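Local atomic coordinates of mitochondrial association factor 1 (Toxoplasma gondii, PDB entry 6BXS), a protein that probably takes part in the parasite's manipulation of host mitochondria and has a macro domain, a fold that in relatives binds ADP-ribose. Residues I233-A238 and L268-R273; A188-I193 and V239-A244; R19-F24 and L254-E259. One frame throughout, in Å; residues are numbered along the deposited sequence.

Interaction 1. Residues I233-A238 and L268-R273; sequences IGRANA and LMESER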
ATOM      1  N   ILE A 233     -11.907  -4.571  11.370  1.00 26.74           N
ATOM      2  CA  ILE A 233     -10.857  -4.141  10.453  1.00 28.45           C
ATOM      3  C   ILE A 233     -11.460  -3.505   9.203  1.00 23.73           C
ATOM      4  O   ILE A 233     -10.907  -2.550   8.654  1.00 26.40           O
ATOM      5  CB  ILE A 233      -9.946  -5.321  10.063  1.00 24.41           C
ATOM      6  CG1 ILE A 233      -9.216  -5.831  11.310  1.00 26.88           C
ATOM      7  CG2 ILE A 233      -8.954  -4.903   8.975  1.00 25.46           C
ATOM      8  CD1 ILE A 233      -8.220  -6.944  11.062  1.00 30.90           C
ATOM      9  N   GLY A 234     -12.590  -4.038   8.753  1.00 27.06           N
ATOM     10  CA  GLY A 234     -13.312  -3.455   7.638  1.00 25.26           C
ATOM     11  C   GLY A 234     -13.782  -2.050   7.966  1.00 26.87           C
ATOM     12  O   GLY A 234     -13.694  -1.143   7.136  1.00 26.25           O
ATOM     13  N   ARG A 235     -14.275  -1.871   9.187  1.00 27.55           N
ATOM     14  CA  ARG A 235     -14.741  -0.568   9.648  1.00 25.40           C
ATOM     15  C   ARG A 235     -13.578   0.410   9.814  1.00 29.59           C
ATOM     16  O   ARG A 235     -13.692   1.585   9.473  1.00 24.08           O
ATOM     17  CB  ARG A 235     -15.493  -0.711  10.972  1.00 25.50           C
ATOM     18  CG  ARG A 235     -16.760  -1.552  10.886  1.00 29.54           C
ATOM     19  CD  ARG A 235     -17.787  -0.940   9.953  1.00 36.94           C
ATOM     20  NE  ARG A 235     -18.067   0.457  10.294  1.00 33.84           N
ATOM     21  CZ  ARG A 235     -17.925   1.495   9.471  1.00 34.34           C
ATOM     22  NH1 ARG A 235     -18.207   2.715   9.906  1.00 33.59           N
ATOM     23  NH2 ARG A 235     -17.510   1.335   8.218  1.00 34.56           N
ATOM     24  N   ALA A 236     -12.462  -0.082  10.345  1.00 28.46           N
ATOM     25  CA  ALA A 236     -11.269   0.739  10.518  1.00 23.41           C
ATOM     26  C   ALA A 236     -10.763   1.231   9.165  1.00 22.58           C
ATOM     27  O   ALA A 236     -10.386   2.393   9.012  1.00 24.25           O
ATOM     28  CB  ALA A 236     -10.189  -0.043  11.236  1.00 26.35           C
ATOM     29  N   ASN A 237     -10.756   0.331   8.188  1.00 21.51           N
ATOM     30  CA  ASN A 237     -10.333   0.666   6.836  1.00 22.69           C
ATOM     31  C   ASN A 237     -11.290   1.651   6.171  1.00 22.63           C
ATOM     32  O   ASN A 237     -10.860   2.626   5.562  1.00 19.56           O
ATOM     33  CB  ASN A 237     -10.218  -0.600   5.986  1.00 22.23           C
ATOM     34  CG  ASN A 237      -9.934  -0.299   4.527  1.00 23.27           C
ATOM     35  OD1 ASN A 237      -8.813   0.055   4.162  1.00 23.29           O
ATOM     36  ND2 ASN A 237     -10.951  -0.440   3.682  1.00 23.29           N
ATOM     37  N   ALA A 238     -12.586   1.392   6.295  1.00 22.87           N
ATOM     38  CA  ALA A 238     -13.600   2.252   5.694  1.00 24.88           C
ATOM     39  C   ALA A 238     -13.493   3.677   6.224  1.00 24.64           C
ATOM     40  O   ALA A 238     -13.459   4.632   5.452  1.00 19.34           O
ATOM     41  CB  ALA A 238     -14.988   1.693   5.955  1.00 23.28           C
ATOM     42  N   LEU A 268     -17.048  -0.576   3.890  1.00 23.69           N
ATOM     43  CA  LEU A 268     -17.381   0.660   3.191  1.00 29.13           C
ATOM     44  C   LEU A 268     -18.875   0.747   2.885  1.00 27.44           C
ATOM     45  O   LEU A 268     -19.449   1.834   2.908  1.00 28.83           O
ATOM     46  CB  LEU A 268     -16.565   0.777   1.902  1.00 23.00           C
ATOM     47  CG  LEU A 268     -15.183   1.418   2.066  1.00 22.73           C
ATOM     48  CD1 LEU A 268     -14.325   1.192   0.827  1.00 24.70           C
ATOM     49  CD2 LEU A 268     -15.307   2.909   2.359  1.00 24.09           C
ATOM     50  N   MET A 269     -19.496  -0.394   2.593  1.00 29.21           N
ATOM     51  CA  MET A 269     -20.948  -0.454   2.430  1.00 30.61           C
ATOM     52  C   MET A 269     -21.627   0.085   3.682  1.00 32.62           C
ATOM     53  O   MET A 269     -22.614   0.816   3.606  1.00 37.06           O
ATOM     54  CB  MET A 269     -21.418  -1.887   2.168  1.00 36.17           C
ATOM     55  CG  MET A 269     -21.133  -2.421   0.770  1.00 34.01           C
ATOM     56  SD  MET A 269     -22.160  -1.681  -0.514  1.00 63.43           S
ATOM     57  CE  MET A 269     -21.000  -0.522  -1.221  1.00 31.30           C
ATOM     58  N   GLU A 270     -21.085  -0.287   4.838  1.00 32.08           N
ATOM     59  CA  GLU A 270     -21.628   0.145   6.119  1.00 35.06           C
ATOM     60  C   GLU A 270     -21.432   1.645   6.319  1.00 36.57           C
ATOM     61  O   GLU A 270     -22.309   2.325   6.847  1.00 38.32           O
ATOM     62  CB  GLU A 270     -20.974  -0.635   7.261  1.00 36.51           C
ATOM     63  CG  GLU A 270     -21.571  -0.344   8.633  1.00 44.82           C
ATOM     64  CD  GLU A 270     -21.230  -1.402   9.667  1.00 50.38           C
ATOM     65  OE1 GLU A 270     -21.133  -2.595   9.305  1.00 49.49           O
ATOM     66  OE2 GLU A 270     -21.054  -1.039  10.850  1.00 56.21           O
ATOM     67  N   SER A 271     -20.281   2.154   5.888  1.00 31.90           N
ATOM     68  CA  SER A 271     -20.001   3.584   5.969  1.00 33.09           C
ATOM     69  C   SER A 271     -20.956   4.370   5.076  1.00 32.02           C
ATOM     70  O   SER A 271     -21.436   5.437   5.454  1.00 30.95           O
ATOM     71  CB  SER A 271     -18.555   3.873   5.573  1.00 31.41           C
ATOM     72  OG  SER A 271     -17.661   3.512   6.611  1.00 38.01           O
ATOM     73  N   GLU A 272     -21.219   3.833   3.889  1.00 31.94           N
ATOM     74  CA  GLU A 272     -22.136   4.455   2.941  1.00 35.70           C
ATOM     75  C   GLU A 272     -23.543   4.513   3.524  1.00 40.24           C
ATOM     76  O   GLU A 272     -24.220   5.539   3.442  1.00 40.13           O
ATOM     77  CB  GLU A 272     -22.141   3.680   1.619  1.00 30.69           C
ATOM     78  CG  GLU A 272     -23.072   4.225   0.541  1.00 34.31           C
ATOM     79  CD  GLU A 272     -22.547   5.488  -0.117  1.00 37.02           C
ATOM     80  OE1 GLU A 272     -21.617   6.113   0.436  1.00 32.75           O
ATOM     81  OE2 GLU A 272     -23.060   5.850  -1.197  1.00 35.76           O
ATOM     82  N   ARG A 273     -23.974   3.401   4.109  1.00 43.64           N
ATOM     83  CA  ARG A 273     -25.290   3.310   4.730  1.00 48.19           C
ATOM     84  C   ARG A 273     -25.403   4.313   5.875  1.00 49.15           C
ATOM     85  O   ARG A 273     -26.430   4.969   6.041  1.00 47.22           O
ATOM     86  CB  ARG A 273     -25.536   1.888   5.240  1.00 51.92           C
ATOM     87  CG  ARG A 273     -26.988   1.569   5.574  1.00 70.13           C
ATOM     88  CD  ARG A 273     -27.765   1.097   4.351  1.00 82.61           C
ATOM     89  NE  ARG A 273     -28.967   0.354   4.725  1.00 87.81           N
ATOM     90  CZ  ARG A 273     -28.984  -0.938   5.045  1.00 98.31           C
ATOM     91  NH1 ARG A 273     -27.862  -1.647   5.042  1.00112.37           N
ATOM     92  NH2 ARG A 273     -30.126  -1.525   5.372  1.00 80.30           N
TER
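R235 reaches from helix 230-248 to helix 263-276 and meets S271 with the end of its guanidinium group and E270 with its flank. R235 NH2 gives a hydrogen bond to S271 OG, 2.7 Å long and nearly straight (166° at the hydrogen), with the serine oxygen at the guanidinium edge, almost in its plane. E270 meets the same side chain crosswise: its CG lies over one guanidinium face, toward the rim, and its OE2 stands 3.4 Å from R235 NE. That oxygen is well out of the guanidinium plane, so the salt bridge rests on charge and no N-H is aimed at it. A long arginine suits the place because its CB does not point at the other helix: the bends at chi2 and chi3 bring the guanidinium across to S271 and E270.

Beneath the polar layer the small A238 points at the other helix. Its CB fits 3.3 Å from S271 OG and 3.8 Å from L268 CD2, and the CA atoms of A238 and L268 come within 4.8 Å; so small a side chain lets the segment axes approach to 8.8 Å, crossing at -60°. S271 OG has a second partner, the carboxylate oxygen E242 OE2 one turn beyond A238, so the buried hydroxyl is held between an arginine and a glutamate, which would be expected to fix its rotation.

On its other sides, helix 230-248 lays N237 against Y186 and M190 of helix 179-202, while helix 263-276 rests L268 and M269 on F13 of strand 8-13, and both helices reach F256 of strand 253-256.

Interaction 2. Residues A188-I193 and V239-A244; sequences ATMLGI and VAVEAA
M190 drives its side chain between A240 and A244, two alanines one helical turn apart on helix 230-248, and buries more surface here than any other residue of the pair of segments. Its CB sits 3.7 Å from A240 CB, and its CG is flanked by A240 O at 3.5 Å and A244 CB at 3.8 Å. With CG held anti to the backbone nitrogen (chi1 -167°) the chain starts across the gap; bends at chi2 and chi3 then turn the thioether toward V241, and the methyl CE ends 3.8 Å from V241 CG2. The unbranched, flexible chain of methionine follows this bent path past the two alanines.

Helices 179-202 and 230-248 lie side by side among the helices that pack on the mixed sheet of the macro domain, here with segment axes 8.5 Å apart and crossing at -46°. T189 and I193 turn to T170 of strand 166-170, whereas V241 faces strand 253-256.

A244 is the alanine nearest the other backbone: its CA lies 5.2 Å from the CA of L191, an approach that its lone methyl group permits. L191 covers it from the more solvent-accessible side, laying CD2 3.8 Å from A244 CA and a little farther from its CB. The same leucine continues onto R247 and F248 of the facing helix and onto A128 in a loop.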
ATOM      1  N   ALA A 188      -3.914   6.899  10.256  1.00 23.33           N
ATOM      2  CA  ALA A 188      -2.592   7.453   9.981  1.00 23.97           C
ATOM      3  C   ALA A 188      -1.942   6.741   8.801  1.00 20.12           C
ATOM      4  O   ALA A 188      -1.273   7.363   7.976  1.00 22.04           O
ATOM      5  CB  ALA A 188      -1.709   7.338  11.214  1.00 22.00           C
ATOM      6  N   THR A 189      -2.145   5.429   8.731  1.00 18.49           N
ATOM      7  CA  THR A 189      -1.585   4.620   7.655  1.00 21.16           C
ATOM      8  C   THR A 189      -2.226   4.972   6.310  1.00 23.43           C
ATOM      9  O   THR A 189      -1.532   5.126   5.304  1.00 22.24           O
ATOM     10  CB  THR A 189      -1.775   3.116   7.932  1.00 23.16           C
ATOM     11  OG1 THR A 189      -1.133   2.772   9.167  1.00 24.37           O
ATOM     12  CG2 THR A 189      -1.178   2.275   6.811  1.00 22.43           C
ATOM     13  N   MET A 190      -3.549   5.095   6.293  1.00 20.93           N
ATOM     14  CA  MET A 190      -4.259   5.428   5.060  1.00 18.27           C
ATOM     15  C   MET A 190      -3.905   6.837   4.598  1.00 19.14           C
ATOM     16  O   MET A 190      -3.798   7.090   3.398  1.00 21.55           O
ATOM     17  CB  MET A 190      -5.770   5.300   5.251  1.00 20.23           C
ATOM     18  CG  MET A 190      -6.557   5.319   3.943  1.00 20.70           C
ATOM     19  SD  MET A 190      -6.098   3.982   2.819  1.00 24.98           S
ATOM     20  CE  MET A 190      -6.618   2.550   3.760  1.00 20.74           C
ATOM     21  N   LEU A 191      -3.725   7.751   5.547  1.00 20.34           N
ATOM     22  CA  LEU A 191      -3.260   9.097   5.229  1.00 22.71           C
ATOM     23  C   LEU A 191      -1.872   9.054   4.595  1.00 22.01           C
ATOM     24  O   LEU A 191      -1.556   9.852   3.713  1.00 25.54           O
ATOM     25  CB  LEU A 191      -3.228   9.975   6.484  1.00 23.81           C
ATOM     26  CG  LEU A 191      -4.554  10.528   7.014  1.00 22.56           C
ATOM     27  CD1 LEU A 191      -4.306  11.351   8.268  1.00 25.20           C
ATOM     28  CD2 LEU A 191      -5.267  11.369   5.966  1.00 22.09           C
ATOM     29  N   GLY A 192      -1.043   8.120   5.051  1.00 22.63           N
ATOM     30  CA  GLY A 192       0.290   7.952   4.503  1.00 21.71           C
ATOM     31  C   GLY A 192       0.259   7.521   3.049  1.00 21.70           C
ATOM     32  O   GLY A 192       1.015   8.030   2.221  1.00 21.02           O
ATOM     33  N   ILE A 193      -0.623   6.578   2.740  1.00 17.26           N
ATOM     34  CA  ILE A 193      -0.773   6.069   1.382  1.00 20.43           C
ATOM     35  C   ILE A 193      -1.269   7.158   0.431  1.00 21.96           C
ATOM     36  O   ILE A 193      -0.658   7.416  -0.605  1.00 18.29           O
ATOM     37  CB  ILE A 193      -1.754   4.881   1.350  1.00 23.36           C
ATOM     38  CG1 ILE A 193      -1.203   3.714   2.174  1.00 22.89           C
ATOM     39  CG2 ILE A 193      -2.005   4.421  -0.082  1.00 24.67           C
ATOM     40  CD1 ILE A 193      -2.263   2.739   2.634  1.00 30.22           C
ATOM     41  N   VAL A 239     -13.428   3.815   7.543  1.00 21.71           N
ATOM     42  CA  VAL A 239     -13.330   5.127   8.172  1.00 24.87           C
ATOM     43  C   VAL A 239     -12.005   5.810   7.822  1.00 23.85           C
ATOM     44  O   VAL A 239     -11.956   7.028   7.647  1.00 19.28           O
ATOM     45  CB  VAL A 239     -13.476   5.014   9.706  1.00 29.54           C
ATOM     46  CG1 VAL A 239     -13.145   6.332  10.391  1.00 31.82           C
ATOM     47  CG2 VAL A 239     -14.890   4.581  10.065  1.00 31.41           C
ATOM     48  N   ALA A 240     -10.935   5.027   7.723  1.00 22.74           N
ATOM     49  CA  ALA A 240      -9.631   5.572   7.358  1.00 22.37           C
ATOM     50  C   ALA A 240      -9.647   6.095   5.925  1.00 20.71           C
ATOM     51  O   ALA A 240      -9.048   7.128   5.625  1.00 21.10           O
ATOM     52  CB  ALA A 240      -8.545   4.519   7.527  1.00 21.51           C
ATOM     53  N   VAL A 241     -10.328   5.372   5.042  1.00 19.04           N
ATOM     54  CA  VAL A 241     -10.454   5.788   3.651  1.00 20.61           C
ATOM     55  C   VAL A 241     -11.259   7.084   3.542  1.00 21.64           C
ATOM     56  O   VAL A 241     -10.894   7.981   2.784  1.00 21.56           O
ATOM     57  CB  VAL A 241     -11.117   4.685   2.800  1.00 22.39           C
ATOM     58  CG1 VAL A 241     -11.567   5.226   1.441  1.00 22.59           C
ATOM     59  CG2 VAL A 241     -10.155   3.515   2.606  1.00 18.57           C
ATOM     60  N   GLU A 242     -12.353   7.175   4.295  1.00 22.05           N
ATOM     61  CA  GLU A 242     -13.190   8.375   4.292  1.00 26.16           C
ATOM     62  C   GLU A 242     -12.392   9.610   4.692  1.00 23.04           C
ATOM     63  O   GLU A 242     -12.501  10.661   4.058  1.00 19.42           O
ATOM     64  CB  GLU A 242     -14.382   8.209   5.241  1.00 29.93           C
ATOM     65  CG  GLU A 242     -15.441   7.225   4.763  1.00 30.49           C
ATOM     66  CD  GLU A 242     -16.564   7.044   5.770  1.00 31.00           C
ATOM     67  OE1 GLU A 242     -17.470   7.903   5.814  1.00 33.21           O
ATOM     68  OE2 GLU A 242     -16.541   6.044   6.519  1.00 31.72           O
ATOM     69  N   ALA A 243     -11.587   9.473   5.742  1.00 21.26           N
ATOM     70  CA  ALA A 243     -10.802  10.588   6.259  1.00 20.58           C
ATOM     71  C   ALA A 243      -9.729  11.013   5.263  1.00 21.62           C
ATOM     72  O   ALA A 243      -9.471  12.203   5.093  1.00 20.99           O
ATOM     73  CB  ALA A 243     -10.166  10.214   7.592  1.00 22.88           C
ATOM     74  N   ALA A 244      -9.106  10.034   4.615  1.00 20.28           N
ATOM     75  CA  ALA A 244      -8.039  10.302   3.657  1.00 16.56           C
ATOM     76  C   ALA A 244      -8.568  11.008   2.411  1.00 22.41           C
ATOM     77  O   ALA A 244      -7.944  11.944   1.913  1.00 19.57           O
ATOM     78  CB  ALA A 244      -7.341   9.010   3.272  1.00 19.29           C
TER

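Interaction 3. Residues R19-F24 and L254-E259; sequences RNVIFF and LQFMYE
F256 forms the apolar centre with V21 and F23, all on the face of the sheet covered by helices 230-248 and 263-276. V21 CG1 comes to the edge of the F256 ring, in its plane, 3.6 Å from CD2. F23 points the same way alongside it: the two rings are almost parallel (8°) but slid apart, with centroids 5.5 Å apart and little overlap, and F23 CE2 reaches F256 CD2 at 3.7 Å. Flat rings can share a narrow layer between sheet and helices, and L268 and A264 of helix 263-276 touch F256 there.

On the other face I22 and Q255 run side by side, with I22 CD1 3.9 Å from Q255 CG. I22 CG2 also sits over the centre of the F24 ring. Extended beyond CG (chi2 178°), Q255 carries OE1 to the rim of that ring, in its plane, 3.4 Å from F24 CE2; R215 NE holds OE1 and E253 OE2 holds NE2, so the buried amide is satisfied.

Between the faces runs a ladder of backbone bonds: I22 N to L254 O (3.1 Å), F256 N to I22 O (2.8 Å) and F24 N to F256 O (3.1 Å). Strand 253-256 ends there, and F24 O then meets the edge of the Y258 ring; a water lies within hydrogen-bonding reach of F24 O and M257 O. The parallel pairing, beside antiparallel edge strand 8-13, fits the mixed sheet of macro domains.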
ATOM      1  N   ARG A  19     -17.206   9.092  -5.397  1.00 30.31           N
ATOM      2  CA  ARG A  19     -16.165   8.392  -6.143  1.00 30.18           C
ATOM      3  C   ARG A  19     -16.553   6.941  -6.403  1.00 29.57           C
ATOM      4  O   ARG A  19     -17.209   6.310  -5.574  1.00 26.43           O
ATOM      5  CB  ARG A  19     -14.835   8.440  -5.384  1.00 27.91           C
ATOM      6  CG  ARG A  19     -14.119   9.775  -5.463  1.00 28.93           C
ATOM      7  CD  ARG A  19     -12.911   9.816  -4.539  1.00 23.31           C
ATOM      8  NE  ARG A  19     -12.176  11.072  -4.661  1.00 24.32           N
ATOM      9  CZ  ARG A  19     -12.604  12.239  -4.186  1.00 30.21           C
ATOM     10  NH1 ARG A  19     -13.770  12.320  -3.558  1.00 24.69           N
ATOM     11  NH2 ARG A  19     -11.869  13.330  -4.346  1.00 32.46           N
ATOM     12  N   ASN A  20     -16.150   6.422  -7.558  1.00 26.73           N
ATOM     13  CA  ASN A  20     -16.242   4.992  -7.824  1.00 27.04           C
ATOM     14  C   ASN A  20     -15.062   4.257  -7.202  1.00 29.38           C
ATOM     15  O   ASN A  20     -13.912   4.657  -7.377  1.00 27.43           O
ATOM     16  CB  ASN A  20     -16.283   4.715  -9.329  1.00 27.75           C
ATOM     17  CG  ASN A  20     -17.669   4.878  -9.921  1.00 33.52           C
ATOM     18  OD1 ASN A  20     -18.671   4.875  -9.208  1.00 32.88           O
ATOM     19  ND2 ASN A  20     -17.731   5.002 -11.242  1.00 42.91           N
ATOM     20  N   VAL A  21     -15.358   3.189  -6.466  1.00 28.91           N
ATOM     21  CA  VAL A  21     -14.330   2.313  -5.921  1.00 23.59           C
ATOM     22  C   VAL A  21     -14.492   0.922  -6.517  1.00 25.52           C
ATOM     23  O   VAL A  21     -15.608   0.408  -6.622  1.00 24.70           O
ATOM     24  CB  VAL A  21     -14.401   2.226  -4.386  1.00 24.89           C
ATOM     25  CG1 VAL A  21     -13.285   1.343  -3.850  1.00 26.47           C
ATOM     26  CG2 VAL A  21     -14.318   3.615  -3.771  1.00 23.60           C
ATOM     27  N   ILE A  22     -13.374   0.324  -6.912  1.00 22.08           N
ATOM     28  CA  ILE A  22     -13.376  -1.030  -7.451  1.00 19.65           C
ATOM     29  C   ILE A  22     -13.114  -2.050  -6.352  1.00 26.68           C
ATOM     30  O   ILE A  22     -12.181  -1.897  -5.561  1.00 22.51           O
ATOM     31  CB  ILE A  22     -12.318  -1.193  -8.557  1.00 23.73           C
ATOM     32  CG1 ILE A  22     -12.749  -0.434  -9.814  1.00 27.46           C
ATOM     33  CG2 ILE A  22     -12.106  -2.669  -8.901  1.00 26.11           C
ATOM     34  CD1 ILE A  22     -11.616  -0.145 -10.769  1.00 27.88           C
ATOM     35  N   PHE A  23     -13.940  -3.093  -6.318  1.00 21.71           N
ATOM     36  CA  PHE A  23     -13.731  -4.223  -5.421  1.00 25.89           C
ATOM     37  C   PHE A  23     -13.631  -5.499  -6.241  1.00 25.93           C
ATOM     38  O   PHE A  23     -14.647  -6.069  -6.639  1.00 26.74           O
ATOM     39  CB  PHE A  23     -14.863  -4.336  -4.402  1.00 24.89           C
ATOM     40  CG  PHE A  23     -15.041  -3.109  -3.560  1.00 24.50           C
ATOM     41  CD1 PHE A  23     -15.852  -2.075  -3.989  1.00 28.56           C
ATOM     42  CD2 PHE A  23     -14.398  -2.991  -2.339  1.00 25.92           C
ATOM     43  CE1 PHE A  23     -16.021  -0.943  -3.218  1.00 27.16           C
ATOM     44  CE2 PHE A  23     -14.563  -1.859  -1.563  1.00 29.81           C
ATOM     45  CZ  PHE A  23     -15.378  -0.835  -2.004  1.00 30.91           C
ATOM     46  N   PHE A  24     -12.405  -5.937  -6.502  1.00 21.97           N
ATOM     47  CA  PHE A  24     -12.185  -7.122  -7.320  1.00 26.23           C
ATOM     48  C   PHE A  24     -12.821  -8.346  -6.681  1.00 23.57           C
ATOM     49  O   PHE A  24     -12.746  -8.534  -5.466  1.00 25.75           O
ATOM     50  CB  PHE A  24     -10.689  -7.364  -7.536  1.00 28.63           C
ATOM     51  CG  PHE A  24     -10.052  -6.402  -8.496  1.00 24.82           C
ATOM     52  CD1 PHE A  24     -10.250  -6.532  -9.861  1.00 24.56           C
ATOM     53  CD2 PHE A  24      -9.248  -5.375  -8.033  1.00 23.72           C
ATOM     54  CE1 PHE A  24      -9.662  -5.652 -10.746  1.00 21.93           C
ATOM     55  CE2 PHE A  24      -8.657  -4.492  -8.913  1.00 22.35           C
ATOM     56  CZ  PHE A  24      -8.863  -4.630 -10.272  1.00 21.70           C
ATOM     57  N   LEU A 254      -9.365   4.373  -6.414  1.00 24.19           N
ATOM     58  CA  LEU A 254      -9.179   3.341  -5.399  1.00 24.94           C
ATOM     59  C   LEU A 254      -9.632   1.972  -5.900  1.00 26.46           C
ATOM     60  O   LEU A 254     -10.742   1.822  -6.416  1.00 22.22           O
ATOM     61  CB  LEU A 254      -9.944   3.696  -4.121  1.00 23.30           C
ATOM     62  CG  LEU A 254      -9.465   4.908  -3.321  1.00 33.65           C
ATOM     63  CD1 LEU A 254     -10.375   5.130  -2.123  1.00 40.63           C
ATOM     64  CD2 LEU A 254      -8.030   4.732  -2.867  1.00 32.47           C
ATOM     65  N   GLN A 255      -8.758   0.984  -5.743  1.00 21.09           N
ATOM     66  CA  GLN A 255      -9.083  -0.407  -6.033  1.00 18.48           C
ATOM     67  C   GLN A 255      -8.741  -1.262  -4.821  1.00 23.68           C
ATOM     68  O   GLN A 255      -7.686  -1.084  -4.213  1.00 26.35           O
ATOM     69  CB  GLN A 255      -8.319  -0.912  -7.256  1.00 18.93           C
ATOM     70  CG  GLN A 255      -8.438  -0.038  -8.486  1.00 22.77           C
ATOM     71  CD  GLN A 255      -7.622  -0.571  -9.647  1.00 23.95           C
ATOM     72  OE1 GLN A 255      -6.925  -1.579  -9.521  1.00 24.56           O
ATOM     73  NE2 GLN A 255      -7.705   0.103 -10.787  1.00 25.73           N
ATOM     74  N   PHE A 256      -9.635  -2.184  -4.472  1.00 22.42           N
ATOM     75  CA  PHE A 256      -9.399  -3.106  -3.368  1.00 24.64           C
ATOM     76  C   PHE A 256      -9.282  -4.541  -3.862  1.00 27.21           C
ATOM     77  O   PHE A 256     -10.145  -5.034  -4.590  1.00 24.53           O
ATOM     78  CB  PHE A 256     -10.513  -2.997  -2.328  1.00 25.09           C
ATOM     79  CG  PHE A 256     -10.416  -1.770  -1.471  1.00 28.98           C
ATOM     80  CD1 PHE A 256      -9.601  -1.758  -0.352  1.00 27.28           C
ATOM     81  CD2 PHE A 256     -11.132  -0.628  -1.784  1.00 25.62           C
ATOM     82  CE1 PHE A 256      -9.503  -0.629   0.438  1.00 30.64           C
ATOM     83  CE2 PHE A 256     -11.039   0.502  -0.996  1.00 28.36           C
ATOM     84  CZ  PHE A 256     -10.223   0.502   0.116  1.00 26.72           C
ATOM     85  N   MET A 257      -8.205  -5.201  -3.455  1.00 28.80           N
ATOM     86  CA  MET A 257      -7.965  -6.591  -3.816  1.00 26.21           C
ATOM     87  C   MET A 257      -8.937  -7.495  -3.071  1.00 25.17           C
ATOM     88  O   MET A 257      -9.616  -7.055  -2.142  1.00 27.11           O
ATOM     89  CB  MET A 257      -6.522  -6.980  -3.500  1.00 24.46           C
ATOM     90  CG  MET A 257      -5.492  -6.097  -4.188  1.00 22.90           C
ATOM     91  SD  MET A 257      -3.822  -6.332  -3.560  1.00 26.33           S
ATOM     92  CE  MET A 257      -3.525  -8.038  -4.020  1.00 32.93           C
ATOM     93  N   TYR A 258      -8.993  -8.761  -3.471  1.00 23.85           N
ATOM     94  CA  TYR A 258      -9.995  -9.676  -2.944  1.00 28.17           C
ATOM     95  C   TYR A 258      -9.476 -10.544  -1.806  1.00 29.71           C
ATOM     96  O   TYR A 258      -8.347 -11.029  -1.840  1.00 27.32           O
ATOM     97  CB  TYR A 258     -10.520 -10.584  -4.056  1.00 29.77           C
ATOM     98  CG  TYR A 258     -11.588 -11.546  -3.586  1.00 29.85           C
ATOM     99  CD1 TYR A 258     -12.916 -11.149  -3.495  1.00 31.62           C
ATOM    100  CD2 TYR A 258     -11.268 -12.849  -3.224  1.00 35.01           C
ATOM    101  CE1 TYR A 258     -13.896 -12.024  -3.063  1.00 34.08           C
ATOM    102  CE2 TYR A 258     -12.241 -13.730  -2.790  1.00 34.97           C
ATOM    103  CZ  TYR A 258     -13.553 -13.313  -2.712  1.00 37.10           C
ATOM    104  OH  TYR A 258     -14.525 -14.187  -2.282  1.00 40.32           O
ATOM    105  N   GLU A 259     -10.319 -10.718  -0.794  1.00 30.97           N
ATOM    106  CA  GLU A 259     -10.140 -11.768   0.197  1.00 33.45           C
ATOM    107  C   GLU A 259     -11.519 -12.365   0.492  1.00 34.70           C
ATOM    108  O   GLU A 259     -12.523 -11.648   0.449  1.00 29.55           O
ATOM    109  CB  GLU A 259      -9.459 -11.234   1.463  1.00 35.23           C
ATOM    110  CG  GLU A 259     -10.042  -9.943   2.032  1.00 33.96           C
ATOM    111  CD  GLU A 259     -11.234 -10.166   2.943  1.00 33.83           C
ATOM    112  OE1 GLU A 259     -11.365 -11.267   3.519  1.00 35.01           O
ATOM    113  OE2 GLU A 259     -12.040  -9.225   3.088  1.00 32.32           O
TER
HETATM  114  O   HOH W   1     -12.584  -6.650  -2.912  1.00 23.82           O

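Starting from the N terminus, strand 19-24 is joined to 254-259 by interaction 3, closing a loop of 229 residues. Interaction 2 is nested inside that loop, bringing 188-193 and 239-244 together over 45 residues. Interaction 1 begins within both loops, at 233-238, and ends beyond them, at 268-273, so it crosses each. Helix 230-248 serves interactions 1 and 2, then leads into strand 253-256, which leads into helix 263-276. The three contacts also meet directly: N237 OD1 lies 3.3 Å from M190 CE, L268 CD1 3.6 Å from F23 CZ, and V241 CG1 3.8 Å from L254 CD1. Together they tie three helices to neighbouring strands of the sheet.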